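Local structure of putative isochorismatase (Streptomyces avermitilis, 3KL2) at residues 23-34 against 71-81; 58-69 against 116-125. The protein is a putative isochorismatase of the cysteine hydrolase superfamily and probably acts as a hydrolase, though its substrate is unknown. All coordinates share one frame; numbering follows the deposited sequence.

How the interactions relate
Both interactions belong to one alpha/beta domain, and their centres lie about 9 Å apart. Interaction 1 pairs two neighbouring strands of the parallel sheet, 26-31 and 75-78. Interaction 2 packs helix 57-71, which lies between those strands in the chain, against the loop before strand 126-127, outermost of the sheet within this chain. Along the chain the segments alternate: strand, helix, strand, loop. The two contacts also touch. Y33 OH probably hydrogen-bonds with T61 OG1, and Y33 O with V116 N. I75 and A68 pack together. Helix 57-71 thus packs on both the strands and the loop, and both contacts lie on the same side of the chain's centre.

Interaction 1: 23-34 against 71-81; sequences PARTAIVLIEYQ and AGVPIMHAPIT
L30 and M76 are joined by a backbone hydrogen bond in the parallel sheet of this alpha/beta fold. Strands 26-31 and 75-78 are neighbours in it, and the mostly helical chain between them makes a beta-alpha-beta crossover. L30 N donates to M76 O at 2.9 Å, nearly straight at 171°, while L30 O accepts A78 N. I28 extends the ladder, with its N on P74 O and its O taking M76 N. L30 lies alongside H77, and its CD1 comes within 3.7 Å of H77 CE1, oblique to the ring. On the same face I28 CG1 meets I75 CD1 at 3.7 Å, and helix 57-71 covers this side. M76 is on the other face and packs on helix 142-149. Its CG is anti to the carbonyl carbon (chi1 -64°), and the extended chain beyond brings CE to A27 CB at 4.0 Å. Past the strand ends, Q34 OE1 accepts I80 N at 2.9 Å, and Q34 NE2 donates to I80 O at 2.7 Å and also to A113 O. Putting an alanine in place of Q34 would probably leave I80 N, I80 O and A113 O without these mates. I80 O lies only 4° out of the Q34 amide plane.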
loop_
_atom_site.group_PDB
_atom_site.type_symbol
_atom_site.label_atom_id
_atom_site.label_comp_id
_atom_site.label_asym_id
_atom_site.label_seq_id
_atom_site.Cartn_x
_atom_site.Cartn_y
_atom_site.Cartn_z
ATOM N N PRO A 23 -3.178 0.445 26.806
ATOM C CA PRO A 23 -2.638 -0.900 26.521
ATOM C C PRO A 23 -3.296 -1.615 25.361
ATOM O O PRO A 23 -2.620 -2.292 24.605
ATOM C CB PRO A 23 -2.881 -1.673 27.832
ATOM C CG PRO A 23 -2.919 -0.620 28.900
ATOM C CD PRO A 23 -3.466 0.630 28.250
ATOM N N ALA A 24 -4.606 -1.434 25.211
ATOM C CA ALA A 24 -5.397 -2.114 24.169
ATOM C C ALA A 24 -5.203 -1.570 22.752
ATOM O O ALA A 24 -5.719 -2.142 21.804
ATOM C CB ALA A 24 -6.890 -2.023 24.538
ATOM N N ARG A 25 -4.520 -0.435 22.631
ATOM C CA ARG A 25 -4.356 0.282 21.374
ATOM C C ARG A 25 -2.870 0.532 21.056
ATOM O O ARG A 25 -2.553 1.373 20.194
ATOM C CB ARG A 25 -5.089 1.630 21.446
ATOM C CG ARG A 25 -6.504 1.635 20.880
ATOM C CD ARG A 25 -7.539 1.981 21.916
ATOM N NE ARG A 25 -8.890 2.025 21.327
ATOM C CZ ARG A 25 -9.975 1.376 21.781
ATOM N NH1 ARG A 25 -9.948 0.595 22.868
ATOM N NH2 ARG A 25 -11.122 1.523 21.132
ATOM N N THR A 26 -1.990 -0.226 21.722
ATOM C CA THR A 26 -0.555 0.039 21.747
ATOM C C THR A 26 0.209 -1.234 21.405
ATOM O O THR A 26 -0.269 -2.316 21.657
ATOM C CB THR A 26 -0.096 0.612 23.124
ATOM O OG1 THR A 26 -0.822 1.815 23.406
ATOM C CG2 THR A 26 1.403 0.929 23.133
ATOM N N ALA A 27 1.375 -1.086 20.792
ATOM C CA ALA A 27 2.165 -2.209 20.328
ATOM C C ALA A 27 3.624 -1.811 20.314
ATOM O O ALA A 27 3.984 -0.762 19.744
ATOM C CB ALA A 27 1.773 -2.577 18.980
ATOM N N ILE A 28 4.467 -2.652 20.906
ATOM C CA ILE A 28 5.895 -2.408 20.872
ATOM C C ILE A 28 6.300 -3.144 19.606
ATOM O O ILE A 28 5.856 -4.249 19.395
ATOM C CB ILE A 28 6.613 -2.957 22.143
ATOM C CG1 ILE A 28 5.967 -2.406 23.437
ATOM C CG2 ILE A 28 8.103 -2.615 22.124
ATOM C CD1 ILE A 28 6.168 -0.876 23.666
ATOM N N VAL A 29 7.059 -2.513 18.727
ATOM C CA VAL A 29 7.488 -3.132 17.483
ATOM C C VAL A 29 9.017 -3.096 17.454
ATOM O O VAL A 29 9.609 -2.015 17.467
ATOM C CB VAL A 29 6.902 -2.393 16.275
ATOM C CG1 VAL A 29 7.279 -3.089 15.016
ATOM C CG2 VAL A 29 5.324 -2.248 16.426
ATOM N N LEU A 30 9.629 -4.285 17.451
ATOM C CA LEU A 30 11.078 -4.479 17.576
ATOM C C LEU A 30 11.710 -4.901 16.252
ATOM O O LEU A 30 11.484 -6.013 15.775
ATOM C CB LEU A 30 11.356 -5.576 18.600
ATOM C CG LEU A 30 10.801 -5.268 19.995
ATOM C CD1 LEU A 30 11.126 -6.445 20.968
ATOM C CD2 LEU A 30 11.339 -3.883 20.521
ATOM N N ILE A 31 12.508 -4.022 15.661
ATOM C CA ILE A 31 12.944 -4.228 14.303
ATOM C C ILE A 31 14.323 -4.821 14.336
ATOM O O ILE A 31 15.267 -4.175 14.800
ATOM C CB ILE A 31 12.992 -2.933 13.487
ATOM C CG1 ILE A 31 11.612 -2.278 13.435
ATOM C CG2 ILE A 31 13.489 -3.225 12.051
ATOM C CD1 ILE A 31 11.558 -0.953 12.650
ATOM N N GLU A 32 14.428 -6.038 13.812
ATOM C CA GLU A 32 15.699 -6.692 13.563
ATOM C C GLU A 32 16.632 -6.877 14.765
ATOM O O GLU A 32 17.865 -6.778 14.635
ATOM C CB GLU A 32 16.408 -5.970 12.423
ATOM C CG GLU A 32 15.811 -6.404 11.073
ATOM C CD GLU A 32 15.803 -5.321 10.048
ATOM O OE1 GLU A 32 14.835 -5.323 9.261
ATOM O OE2 GLU A 32 16.735 -4.473 10.059
ATOM N N TYR A 33 16.070 -7.224 15.922
ATOM C CA TYR A 33 16.931 -7.602 17.007
ATOM C C TYR A 33 17.440 -9.023 16.800
ATOM O O TYR A 33 17.134 -9.898 17.601
ATOM C CB TYR A 33 16.214 -7.485 18.317
ATOM C CG TYR A 33 16.001 -6.074 18.810
ATOM C CD1 TYR A 33 16.822 -5.511 19.770
ATOM C CD2 TYR A 33 14.944 -5.318 18.330
ATOM C CE1 TYR A 33 16.575 -4.210 20.261
ATOM C CE2 TYR A 33 14.715 -4.035 18.783
ATOM C CZ TYR A 33 15.519 -3.498 19.759
ATOM O OH TYR A 33 15.221 -2.233 20.180
ATOM N N GLN A 34 18.224 -9.218 15.729
ATOM C CA GLN A 34 18.736 -10.502 15.338
ATOM C C GLN A 34 20.234 -10.555 15.586
ATOM O O GLN A 34 20.893 -9.523 15.544
ATOM C CB GLN A 34 18.467 -10.772 13.848
ATOM C CG GLN A 34 16.979 -11.038 13.520
ATOM C CD GLN A 34 16.657 -10.710 12.119
ATOM O OE1 GLN A 34 16.366 -9.550 11.812
ATOM N NE2 GLN A 34 16.793 -11.688 11.227
ATOM N N ALA A 71 2.153 -4.571 31.558
ATOM C CA ALA A 71 0.947 -3.790 31.241
ATOM C C ALA A 71 0.020 -4.447 30.197
ATOM O O ALA A 71 -1.055 -3.924 29.935
ATOM C CB ALA A 71 1.335 -2.367 30.788
ATOM N N GLY A 72 0.431 -5.572 29.607
ATOM C CA GLY A 72 -0.398 -6.306 28.652
ATOM C C GLY A 72 -0.313 -5.781 27.233
ATOM O O GLY A 72 -1.272 -5.916 26.470
ATOM N N VAL A 73 0.838 -5.199 26.863
ATOM C CA VAL A 73 1.018 -4.587 25.563
ATOM C C VAL A 73 1.657 -5.567 24.540
ATOM O O VAL A 73 2.737 -6.130 24.761
ATOM C CB VAL A 73 1.801 -3.255 25.675
ATOM C CG1 VAL A 73 2.108 -2.680 24.279
ATOM C CG2 VAL A 73 0.983 -2.253 26.490
ATOM N N PRO A 74 0.972 -5.784 23.418
ATOM C CA PRO A 74 1.522 -6.690 22.427
ATOM C C PRO A 74 2.946 -6.293 22.046
ATOM O O PRO A 74 3.223 -5.120 21.785
ATOM C CB PRO A 74 0.587 -6.523 21.246
ATOM C CG PRO A 74 -0.700 -6.077 21.851
ATOM C CD PRO A 74 -0.346 -5.258 23.028
ATOM N N ILE A 75 3.845 -7.271 22.106
ATOM C CA ILE A 75 5.196 -7.133 21.640
ATOM C C ILE A 75 5.201 -7.778 20.261
ATOM O O ILE A 75 4.798 -8.908 20.137
ATOM C CB ILE A 75 6.149 -7.898 22.565
ATOM C CG1 ILE A 75 5.927 -7.511 24.053
ATOM C CG2 ILE A 75 7.562 -7.690 22.165
ATOM C CD1 ILE A 75 5.974 -6.005 24.397
ATOM N N MET A 76 5.646 -7.062 19.231
ATOM C CA MET A 76 5.707 -7.576 17.857
ATOM C C MET A 76 7.148 -7.549 17.316
ATOM O O MET A 76 7.732 -6.487 17.253
ATOM C CB MET A 76 4.869 -6.681 16.981
ATOM C CG MET A 76 3.391 -6.685 17.346
ATOM S SD MET A 76 2.401 -5.861 16.130
ATOM C CE MET A 76 0.871 -5.994 17.007
ATOM N N HIS A 77 7.708 -8.697 16.910
ATOM C CA HIS A 77 9.088 -8.770 16.419
ATOM C C HIS A 77 9.108 -8.748 14.912
ATOM O O HIS A 77 8.341 -9.450 14.262
ATOM C CB HIS A 77 9.764 -10.090 16.855
ATOM C CG HIS A 77 9.891 -10.278 18.341
ATOM N ND1 HIS A 77 10.930 -9.744 19.075
ATOM C CD2 HIS A 77 9.148 -11.007 19.212
ATOM C CE1 HIS A 77 10.808 -10.123 20.337
ATOM N NE2 HIS A 77 9.736 -10.888 20.449
ATOM N N ALA A 78 10.050 -8.003 14.345
ATOM C CA ALA A 78 10.108 -7.814 12.907
ATOM C C ALA A 78 11.504 -8.129 12.447
ATOM O O ALA A 78 12.302 -7.238 12.233
ATOM C CB ALA A 78 9.695 -6.403 12.526
ATOM N N PRO A 79 11.814 -9.427 12.309
ATOM C CA PRO A 79 13.105 -9.860 11.820
ATOM C C PRO A 79 13.123 -9.827 10.321
ATOM O O PRO A 79 12.080 -9.937 9.698
ATOM C CB PRO A 79 13.205 -11.300 12.337
ATOM C CG PRO A 79 11.824 -11.808 12.271
ATOM C CD PRO A 79 10.939 -10.566 12.598
ATOM N N ILE A 80 14.285 -9.652 9.729
ATOM C CA ILE A 80 14.408 -9.742 8.279
ATOM C C ILE A 80 15.158 -11.049 7.975
ATOM O O ILE A 80 16.124 -11.366 8.677
ATOM C CB ILE A 80 15.127 -8.487 7.747
ATOM C CG1 ILE A 80 15.183 -8.470 6.221
ATOM C CG2 ILE A 80 16.542 -8.405 8.233
ATOM C CD1 ILE A 80 16.107 -7.376 5.662
ATOM N N THR A 81 14.745 -11.802 6.952
ATOM C CA THR A 81 15.416 -13.058 6.583
ATOM C C THR A 81 15.358 -13.243 5.087
ATOM O O THR A 81 14.444 -12.690 4.475
ATOM C CB THR A 81 14.671 -14.276 7.155
ATOM O OG1 THR A 81 13.391 -14.325 6.539
ATOM C CG2 THR A 81 14.493 -14.204 8.637
#

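Interaction 2: 58-69 against 116-125; sequences LANTVAVVDAAR and VDELAPVNGD
L119 pushes its forked end against one side of helix 57-71. CG stands anti to the carbonyl carbon (chi1 -74°), which sets its two methyls against the helix. CD1 meets L58 CD1 at 3.7 Å, the two leucines sliding past each other in opposite senses. T61 crosses L119 at about a right angle and adds its CG2, 4.1 Å from L119 CD1. The hydroxyl of T61 is used elsewhere, on M57 O. The other methyl, L119 CD2, lies 3.8 Å from V65 CG2 and 4.1 Å from V62 CG2, both valine side chains crossing that of L119 obliquely. The helix is the last of three between strands 26-31 and 75-78 in the alpha/beta fold, and the loop against it leads into strand 126-127, outermost of the sheet within this chain. Near the end of the helix, R69 reaches across to the type II turn from V122 to D125. Its chain bends at chi2 and brings the guanidinium edge-on to the D125 carboxylate, the two planes only 9° apart. R69 NH2 and D125 OD2 form a salt bridge, modelled doubtfully short; R69 NE to D125 OD1 is weak at 3.4 Å. V122 CG2 sits over one guanidinium face, offset toward the rim. D125 OD2 is also bonded to H77 NE2. V122 N reaches D125 OD2 at 3.2 Å from above the carboxylate, 72° out of its plane.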
loop_
_atom_site.group_PDB
_atom_site.type_symbol
_atom_site.label_atom_id
_atom_site.label_comp_id
_atom_site.label_asym_id
_atom_site.label_seq_id
_atom_site.Cartn_x
_atom_site.Cartn_y
_atom_site.Cartn_z
ATOM N N LEU A 58 20.393 -2.399 23.931
ATOM C CA LEU A 58 19.930 -3.755 24.124
ATOM C C LEU A 58 19.290 -3.902 25.527
ATOM O O LEU A 58 18.130 -4.300 25.638
ATOM C CB LEU A 58 21.034 -4.790 23.861
ATOM C CG LEU A 58 20.507 -6.227 23.967
ATOM C CD1 LEU A 58 19.472 -6.457 22.868
ATOM C CD2 LEU A 58 21.626 -7.313 23.960
ATOM N N ALA A 59 20.003 -3.532 26.576
ATOM C CA ALA A 59 19.437 -3.592 27.918
ATOM C C ALA A 59 18.215 -2.698 28.033
ATOM O O ALA A 59 17.256 -3.015 28.746
ATOM C CB ALA A 59 20.497 -3.224 29.001
ATOM N N ASN A 60 18.233 -1.571 27.344
ATOM C CA ASN A 60 17.122 -0.626 27.478
ATOM C C ASN A 60 15.850 -1.212 26.831
ATOM O O ASN A 60 14.742 -1.013 27.306
ATOM C CB ASN A 60 17.462 0.716 26.806
ATOM C CG ASN A 60 18.506 1.522 27.543
ATOM O OD1 ASN A 60 18.517 1.594 28.773
ATOM N ND2 ASN A 60 19.372 2.177 26.777
ATOM N N THR A 61 16.030 -1.919 25.732
ATOM C CA THR A 61 14.898 -2.537 25.051
ATOM C C THR A 61 14.287 -3.597 25.958
ATOM O O THR A 61 13.060 -3.658 26.109
ATOM C CB THR A 61 15.305 -3.159 23.703
ATOM O OG1 THR A 61 15.989 -2.179 22.916
ATOM C CG2 THR A 61 14.068 -3.633 22.935
ATOM N N VAL A 62 15.158 -4.389 26.599
ATOM C CA VAL A 62 14.716 -5.452 27.516
ATOM C C VAL A 62 13.843 -4.855 28.596
ATOM O O VAL A 62 12.754 -5.324 28.818
ATOM C CB VAL A 62 15.882 -6.247 28.103
ATOM C CG1 VAL A 62 15.392 -7.240 29.178
ATOM C CG2 VAL A 62 16.601 -6.982 26.991
ATOM N N ALA A 63 14.304 -3.784 29.227
ATOM C CA ALA A 63 13.526 -3.135 30.260
ATOM C C ALA A 63 12.179 -2.587 29.737
ATOM O O ALA A 63 11.217 -2.454 30.506
ATOM C CB ALA A 63 14.334 -2.027 30.904
ATOM N N VAL A 64 12.092 -2.260 28.452
ATOM C CA VAL A 64 10.853 -1.701 27.931
ATOM C C VAL A 64 9.903 -2.844 27.588
ATOM O O VAL A 64 8.678 -2.736 27.755
ATOM C CB VAL A 64 11.060 -0.801 26.691
ATOM C CG1 VAL A 64 9.710 -0.405 26.111
ATOM C CG2 VAL A 64 11.865 0.458 27.026
ATOM N N VAL A 65 10.475 -3.945 27.115
ATOM C CA VAL A 65 9.688 -5.126 26.830
ATOM C C VAL A 65 9.074 -5.651 28.133
ATOM O O VAL A 65 7.843 -5.788 28.249
ATOM C CB VAL A 65 10.552 -6.196 26.134
ATOM C CG1 VAL A 65 9.912 -7.558 26.251
ATOM C CG2 VAL A 65 10.795 -5.814 24.662
ATOM N N ASP A 66 9.928 -5.927 29.117
ATOM C CA ASP A 66 9.463 -6.358 30.454
ATOM C C ASP A 66 8.279 -5.510 30.941
ATOM O O ASP A 66 7.231 -6.057 31.295
ATOM C CB ASP A 66 10.596 -6.324 31.482
ATOM C CG ASP A 66 11.626 -7.442 31.285
ATOM O OD1 ASP A 66 11.436 -8.325 30.413
ATOM O OD2 ASP A 66 12.646 -7.436 32.027
ATOM N N ALA A 67 8.419 -4.189 30.923
ATOM C CA ALA A 67 7.322 -3.327 31.369
ATOM C C ALA A 67 6.088 -3.472 30.476
ATOM O O ALA A 67 4.959 -3.383 30.948
ATOM C CB ALA A 67 7.751 -1.892 31.449
ATOM N N ALA A 68 6.313 -3.698 29.197
ATOM C CA ALA A 68 5.231 -3.841 28.224
ATOM C C ALA A 68 4.388 -5.062 28.582
ATOM O O ALA A 68 3.179 -4.940 28.754
ATOM C CB ALA A 68 5.783 -3.950 26.820
ATOM N N ARG A 69 5.021 -6.220 28.738
ATOM C CA ARG A 69 4.305 -7.419 29.179
ATOM C C ARG A 69 3.491 -7.129 30.453
ATOM O O ARG A 69 2.273 -7.354 30.468
ATOM C CB ARG A 69 5.257 -8.612 29.403
ATOM C CG ARG A 69 6.075 -8.985 28.154
ATOM C CD ARG A 69 6.364 -10.491 28.021
ATOM N NE ARG A 69 6.811 -10.854 26.662
ATOM C CZ ARG A 69 8.089 -10.934 26.274
ATOM N NH1 ARG A 69 9.102 -10.679 27.115
ATOM N NH2 ARG A 69 8.381 -11.292 25.036
ATOM N N VAL A 116 17.684 -12.389 19.000
ATOM C CA VAL A 116 18.659 -12.481 20.073
ATOM C C VAL A 116 18.023 -13.115 21.338
ATOM O O VAL A 116 16.866 -12.831 21.669
ATOM C CB VAL A 116 19.291 -11.084 20.334
ATOM C CG1 VAL A 116 18.246 -10.100 20.843
ATOM C CG2 VAL A 116 20.507 -11.169 21.293
ATOM N N ASP A 117 18.780 -13.967 22.039
ATOM C CA ASP A 117 18.222 -14.756 23.141
ATOM C C ASP A 117 17.556 -13.877 24.199
ATOM O O ASP A 117 16.472 -14.177 24.694
ATOM C CB ASP A 117 19.297 -15.632 23.790
ATOM C CG ASP A 117 19.864 -16.663 22.838
ATOM O OD1 ASP A 117 19.119 -17.135 21.935
ATOM O OD2 ASP A 117 21.072 -16.990 22.985
ATOM N N GLU A 118 18.211 -12.770 24.502
ATOM C CA GLU A 118 17.742 -11.799 25.490
ATOM C C GLU A 118 16.313 -11.299 25.170
ATOM O O GLU A 118 15.597 -10.839 26.047
ATOM C CB GLU A 118 18.716 -10.607 25.496
ATOM C CG GLU A 118 20.084 -10.849 26.201
ATOM C CD GLU A 118 20.902 -12.066 25.654
ATOM O OE1 GLU A 118 20.865 -12.362 24.421
ATOM O OE2 GLU A 118 21.594 -12.726 26.482
ATOM N N LEU A 119 15.925 -11.365 23.898
ATOM C CA LEU A 119 14.624 -10.907 23.454
ATOM C C LEU A 119 13.894 -12.012 22.696
ATOM O O LEU A 119 13.124 -11.739 21.802
ATOM C CB LEU A 119 14.806 -9.651 22.566
ATOM C CG LEU A 119 15.173 -8.411 23.396
ATOM C CD1 LEU A 119 15.900 -7.309 22.588
ATOM C CD2 LEU A 119 13.908 -7.873 24.050
ATOM N N ALA A 120 14.145 -13.268 23.044
ATOM C CA ALA A 120 13.469 -14.364 22.371
ATOM C C ALA A 120 11.954 -14.202 22.572
ATOM O O ALA A 120 11.497 -13.924 23.698
ATOM C CB ALA A 120 13.942 -15.710 22.885
ATOM N N PRO A 121 11.179 -14.365 21.488
ATOM C CA PRO A 121 9.712 -14.308 21.558
ATOM C C PRO A 121 9.152 -15.323 22.551
ATOM O O PRO A 121 9.510 -16.499 22.484
ATOM C CB PRO A 121 9.268 -14.666 20.138
ATOM C CG PRO A 121 10.463 -14.477 19.303
ATOM C CD PRO A 121 11.646 -14.738 20.146
ATOM N N VAL A 122 8.334 -14.870 23.496
ATOM C CA VAL A 122 7.710 -15.791 24.437
ATOM C C VAL A 122 6.220 -15.721 24.285
ATOM O O VAL A 122 5.701 -14.760 23.697
ATOM C CB VAL A 122 8.113 -15.523 25.896
ATOM C CG1 VAL A 122 9.610 -15.660 26.023
ATOM C CG2 VAL A 122 7.641 -14.136 26.396
ATOM N N ASN A 123 5.557 -16.758 24.796
ATOM C CA ASN A 123 4.088 -16.911 24.780
ATOM C C ASN A 123 3.260 -15.659 24.466
ATOM O O ASN A 123 3.134 -14.722 25.296
ATOM C CB ASN A 123 3.612 -17.519 26.129
ATOM N N GLY A 124 2.708 -15.635 23.264
ATOM C CA GLY A 124 1.777 -14.558 22.903
ATOM C C GLY A 124 2.361 -13.402 22.096
ATOM O O GLY A 124 1.604 -12.545 21.569
ATOM N N ASP A 125 3.696 -13.334 22.053
ATOM C CA ASP A 125 4.382 -12.380 21.206
ATOM C C ASP A 125 4.094 -12.707 19.739
ATOM O O ASP A 125 4.094 -13.882 19.339
ATOM C CB ASP A 125 5.877 -12.493 21.385
ATOM C CG ASP A 125 6.379 -11.889 22.682
ATOM O OD1 ASP A 125 5.589 -11.470 23.576
ATOM O OD2 ASP A 125 7.631 -11.849 22.791
#